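Local coordinates for protein octaprenyl-diphosphate synthase (Roseobacter denitrificans, PDB 4JXN) that probably makes all-trans-octaprenyl diphosphate, the precursor of the ubiquinone and menaquinone side chain, from farnesyl diphosphate and isopentenyl diphosphate, at residues Glu208-Ile219 with Ala299-Leu310. Residues are numbered along the deposited sequence; the frame is centred on the assembly and turned at random.
Sequences EYGDALGIAFQI and ARTQAARAKAAL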
loop_
_atom_site.group_PDB
_atom_site.type_symbol
_atom_site.label_atom_id
_atom_site.label_comp_id
_atom_site.label_asym_id
_atom_site.label_seq_id
_atom_site.Cartn_x
_atom_site.Cartn_y
_atom_site.Cartn_z
ATOM N N GLU A 208 -5.733 18.436 -16.399
ATOM C CA GLU A 208 -6.040 18.026 -17.782
ATOM C C GLU A 208 -4.791 17.823 -18.625
ATOM O O GLU A 208 -4.707 16.855 -19.394
ATOM C CB GLU A 208 -6.996 19.014 -18.474
ATOM C CG GLU A 208 -8.463 18.850 -18.085
ATOM C CD GLU A 208 -9.257 17.976 -19.053
ATOM O OE1 GLU A 208 -9.373 18.337 -20.248
ATOM O OE2 GLU A 208 -9.787 16.930 -18.616
ATOM N N TYR A 209 -3.822 18.724 -18.488
ATOM C CA TYR A 209 -2.499 18.502 -19.087
ATOM C C TYR A 209 -1.913 17.128 -18.743
ATOM O O TYR A 209 -1.495 16.394 -19.630
ATOM C CB TYR A 209 -1.518 19.557 -18.635
ATOM C CG TYR A 209 -0.128 19.331 -19.154
ATOM C CD1 TYR A 209 0.213 19.690 -20.439
ATOM C CD2 TYR A 209 0.841 18.734 -18.363
ATOM C CE1 TYR A 209 1.483 19.461 -20.938
ATOM C CE2 TYR A 209 2.114 18.501 -18.850
ATOM C CZ TYR A 209 2.433 18.869 -20.143
ATOM O OH TYR A 209 3.712 18.670 -20.631
ATOM N N GLY A 210 -1.874 16.802 -17.457
ATOM C CA GLY A 210 -1.258 15.578 -16.998
ATOM C C GLY A 210 -2.039 14.342 -17.415
ATOM O O GLY A 210 -1.462 13.305 -17.707
ATOM N N ASP A 211 -3.359 14.446 -17.443
ATOM C CA ASP A 211 -4.190 13.325 -17.858
ATOM C C ASP A 211 -3.938 13.027 -19.333
ATOM O O ASP A 211 -3.608 11.897 -19.709
ATOM C CB ASP A 211 -5.673 13.622 -17.587
ATOM C CG ASP A 211 -6.605 12.539 -18.125
ATOM O OD1 ASP A 211 -6.606 11.396 -17.611
ATOM O OD2 ASP A 211 -7.361 12.844 -19.067
ATOM N N ALA A 212 -4.046 14.052 -20.168
ATOM C CA ALA A 212 -3.856 13.848 -21.599
ATOM C C ALA A 212 -2.440 13.390 -21.896
ATOM O O ALA A 212 -2.250 12.521 -22.735
ATOM C CB ALA A 212 -4.180 15.104 -22.370
ATOM N N LEU A 213 -1.457 13.969 -21.206
ATOM C CA LEU A 213 -0.056 13.586 -21.398
ATOM C C LEU A 213 0.195 12.137 -21.000
ATOM O O LEU A 213 1.018 11.467 -21.616
ATOM C CB LEU A 213 0.890 14.485 -20.591
ATOM C CG LEU A 213 2.405 14.317 -20.812
ATOM C CD1 LEU A 213 2.821 14.853 -22.179
ATOM C CD2 LEU A 213 3.211 14.984 -19.704
ATOM N N GLY A 214 -0.481 11.675 -19.954
ATOM C CA GLY A 214 -0.307 10.309 -19.471
ATOM C C GLY A 214 -0.906 9.304 -20.435
ATOM O O GLY A 214 -0.325 8.235 -20.689
ATOM N N ILE A 215 -2.074 9.661 -20.975
ATOM C CA ILE A 215 -2.747 8.842 -21.973
ATOM C C ILE A 215 -1.874 8.734 -23.220
ATOM O O ILE A 215 -1.662 7.632 -23.733
ATOM C CB ILE A 215 -4.163 9.378 -22.316
ATOM C CG1 ILE A 215 -5.077 9.316 -21.085
ATOM C CG2 ILE A 215 -4.802 8.533 -23.412
ATOM C CD1 ILE A 215 -6.350 10.138 -21.207
ATOM N N ALA A 216 -1.348 9.868 -23.689
ATOM C CA ALA A 216 -0.456 9.863 -24.858
ATOM C C ALA A 216 0.752 9.010 -24.566
ATOM O O ALA A 216 1.091 8.139 -25.358
ATOM C CB ALA A 216 -0.026 11.264 -25.249
ATOM N N PHE A 217 1.391 9.266 -23.423
ATOM C CA PHE A 217 2.571 8.509 -22.993
ATOM C C PHE A 217 2.400 6.979 -23.128
ATOM O O PHE A 217 3.294 6.289 -23.619
ATOM C CB PHE A 217 2.884 8.863 -21.541
ATOM C CG PHE A 217 4.161 8.277 -21.025
ATOM C CD1 PHE A 217 5.361 8.962 -21.159
ATOM C CD2 PHE A 217 4.163 7.039 -20.379
ATOM C CE1 PHE A 217 6.539 8.424 -20.663
ATOM C CE2 PHE A 217 5.339 6.493 -19.886
ATOM C CZ PHE A 217 6.530 7.188 -20.026
ATOM N N GLN A 218 1.246 6.479 -22.671
ATOM C CA GLN A 218 0.945 5.049 -22.628
ATOM C C GLN A 218 0.571 4.514 -23.995
ATOM O O GLN A 218 0.885 3.371 -24.316
ATOM C CB GLN A 218 -0.231 4.780 -21.677
ATOM C CG GLN A 218 -0.645 3.324 -21.556
ATOM C CD GLN A 218 0.490 2.453 -21.073
ATOM O OE1 GLN A 218 0.980 2.631 -19.967
ATOM N NE2 GLN A 218 0.924 1.516 -21.908
ATOM N N ILE A 219 -0.145 5.311 -24.787
ATOM C CA ILE A 219 -0.455 4.893 -26.155
ATOM C C ILE A 219 0.815 4.778 -26.976
ATOM O O ILE A 219 0.943 3.865 -27.792
ATOM C CB ILE A 219 -1.457 5.836 -26.839
ATOM C CG1 ILE A 219 -2.838 5.623 -26.239
ATOM C CG2 ILE A 219 -1.525 5.596 -28.350
ATOM C CD1 ILE A 219 -3.712 6.855 -26.333
ATOM N N ALA A 299 -2.806 8.926 -30.083
ATOM C CA ALA A 299 -1.607 9.462 -29.425
ATOM C C ALA A 299 -1.389 10.957 -29.720
ATOM O O ALA A 299 -1.304 11.771 -28.805
ATOM C CB ALA A 299 -0.374 8.675 -29.821
ATOM N N ARG A 300 -1.302 11.304 -30.998
ATOM C CA ARG A 300 -1.042 12.688 -31.397
ATOM C C ARG A 300 -2.145 13.651 -30.917
ATOM O O ARG A 300 -1.873 14.798 -30.531
ATOM C CB ARG A 300 -0.853 12.768 -32.914
ATOM C CG ARG A 300 0.424 12.088 -33.406
ATOM C CD ARG A 300 0.704 12.390 -34.873
ATOM N NE ARG A 300 -0.047 11.507 -35.760
ATOM C CZ ARG A 300 0.432 10.394 -36.312
ATOM N NH1 ARG A 300 1.685 10.005 -36.091
ATOM N NH2 ARG A 300 -0.353 9.659 -37.094
ATOM N N THR A 301 -3.382 13.156 -30.900
ATOM C CA THR A 301 -4.557 13.956 -30.546
ATOM C C THR A 301 -4.599 14.297 -29.051
ATOM O O THR A 301 -4.920 15.420 -28.650
ATOM C CB THR A 301 -5.843 13.219 -30.978
ATOM O OG1 THR A 301 -5.915 13.195 -32.410
ATOM C CG2 THR A 301 -7.080 13.879 -30.418
ATOM N N GLN A 302 -4.282 13.315 -28.227
ATOM C CA GLN A 302 -4.161 13.541 -26.796
ATOM C C GLN A 302 -3.000 14.466 -26.456
ATOM O O GLN A 302 -3.114 15.317 -25.584
ATOM C CB GLN A 302 -3.971 12.220 -26.097
ATOM C CG GLN A 302 -5.197 11.338 -26.185
ATOM C CD GLN A 302 -6.212 11.655 -25.107
ATOM O OE1 GLN A 302 -5.943 12.424 -24.181
ATOM N NE2 GLN A 302 -7.375 11.043 -25.210
ATOM N N ALA A 303 -1.880 14.294 -27.139
ATOM C CA ALA A 303 -0.744 15.200 -26.966
ATOM C C ALA A 303 -1.078 16.651 -27.347
ATOM O O ALA A 303 -0.596 17.593 -26.721
ATOM C CB ALA A 303 0.442 14.707 -27.764
ATOM N N ALA A 304 -1.898 16.842 -28.373
ATOM C CA ALA A 304 -2.329 18.202 -28.726
ATOM C C ALA A 304 -3.287 18.733 -27.667
ATOM O O ALA A 304 -3.272 19.921 -27.343
ATOM C CB ALA A 304 -2.977 18.223 -30.096
ATOM N N ARG A 305 -4.106 17.833 -27.127
ATOM C CA ARG A 305 -5.026 18.154 -26.043
ATOM C C ARG A 305 -4.280 18.625 -24.808
ATOM O O ARG A 305 -4.699 19.581 -24.159
ATOM C CB ARG A 305 -5.899 16.952 -25.694
ATOM C CG ARG A 305 -7.018 17.260 -24.714
ATOM C CD ARG A 305 -8.007 16.125 -24.578
ATOM N NE ARG A 305 -7.502 14.995 -23.797
ATOM C CZ ARG A 305 -7.602 14.861 -22.473
ATOM N NH1 ARG A 305 -7.106 13.777 -21.893
ATOM N NH2 ARG A 305 -8.178 15.793 -21.715
ATOM N N ALA A 306 -3.175 17.960 -24.491
ATOM C CA ALA A 306 -2.337 18.374 -23.372
ATOM C C ALA A 306 -1.918 19.823 -23.558
ATOM O O ALA A 306 -2.137 20.662 -22.683
ATOM C CB ALA A 306 -1.110 17.487 -23.253
ATOM N N LYS A 307 -1.340 20.135 -24.709
ATOM C CA LYS A 307 -0.843 21.478 -24.958
ATOM C C LYS A 307 -1.942 22.524 -24.928
ATOM O O LYS A 307 -1.756 23.604 -24.393
ATOM C CB LYS A 307 -0.119 21.540 -26.296
ATOM C CG LYS A 307 0.852 20.406 -26.525
ATOM C CD LYS A 307 1.122 20.228 -28.001
ATOM C CE LYS A 307 2.114 21.255 -28.494
ATOM N NZ LYS A 307 2.384 21.094 -29.945
ATOM N N ALA A 308 -3.087 22.209 -25.508
ATOM C CA ALA A 308 -4.215 23.138 -25.482
ATOM C C ALA A 308 -4.691 23.405 -24.065
ATOM O O ALA A 308 -5.120 24.503 -23.756
ATOM C CB ALA A 308 -5.370 22.614 -26.319
ATOM N N ALA A 309 -4.614 22.400 -23.204
ATOM C CA ALA A 309 -5.052 22.562 -21.821
ATOM C C ALA A 309 -4.225 23.613 -21.058
ATOM O O ALA A 309 -4.679 24.137 -20.043
ATOM C CB ALA A 309 -5.008 21.225 -21.092
ATOM N N LEU A 310 -3.021 23.912 -21.543
ATOM C CA LEU A 310 -2.204 24.978 -20.967
ATOM C C LEU A 310 -2.621 26.395 -21.386
ATOM O O LEU A 310 -2.143 27.364 -20.812
ATOM C CB LEU A 310 -0.744 24.762 -21.340
ATOM C CG LEU A 310 -0.114 23.466 -20.815
ATOM C CD1 LEU A 310 1.152 23.139 -21.585
ATOM C CD2 LEU A 310 0.185 23.565 -19.329
#
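Arg305 reaches from helix 291-309 into a hole of helix 200-224, among Glu208, Asp211, Ala212 and Ile215, and meets two acids there. Arg305 NH1 donates to Asp211 OD2 at 3.0 Å, with a nearly straight N-H...O angle of 162°. The donor lies above the carboxylate plane. Arg305 NH2 forms a salt bridge with Glu208 OE1 at 3.2 Å. Both acids stand at the guanidinium edge, while Ala212 CB sits over one face, 3.2 Å from Arg305 NH1. Arg305 CG is anti to the backbone N (chi1 -172°), and a bend at chi3 brings the guanidinium against the acids. On its own helix, Gln302 OE1 accepts from both NE and NH1, which helps hold the guanidinium in its orientation. Replacing Arg305 by a leucine would probably leave Glu208 and Asp211 without this shared cation and Gln302 OE1 without its two donors. The helices run nearly antiparallel (160°), and small alanine side chains allow their axes to come within 7.7 Å: Ala212 CB lies 4.0 Å from Ala306 CB, and Ala216 packs on Ala303. At one end the Tyr209 ring turns its edge to Ala306 O and touches Leu310 CD1; at the other, Ile219 CG2 meets Ala299 CB. This close pair belongs to the all-helical fold of the FPP/GGPP synthase family. Helix 170-196 supplies Arg178, the second partner of Asp211. Helix 317-330 receives the Tyr209 hydroxyl at Leu322 O, and helix 57-68 packs on Tyr209 and Leu213.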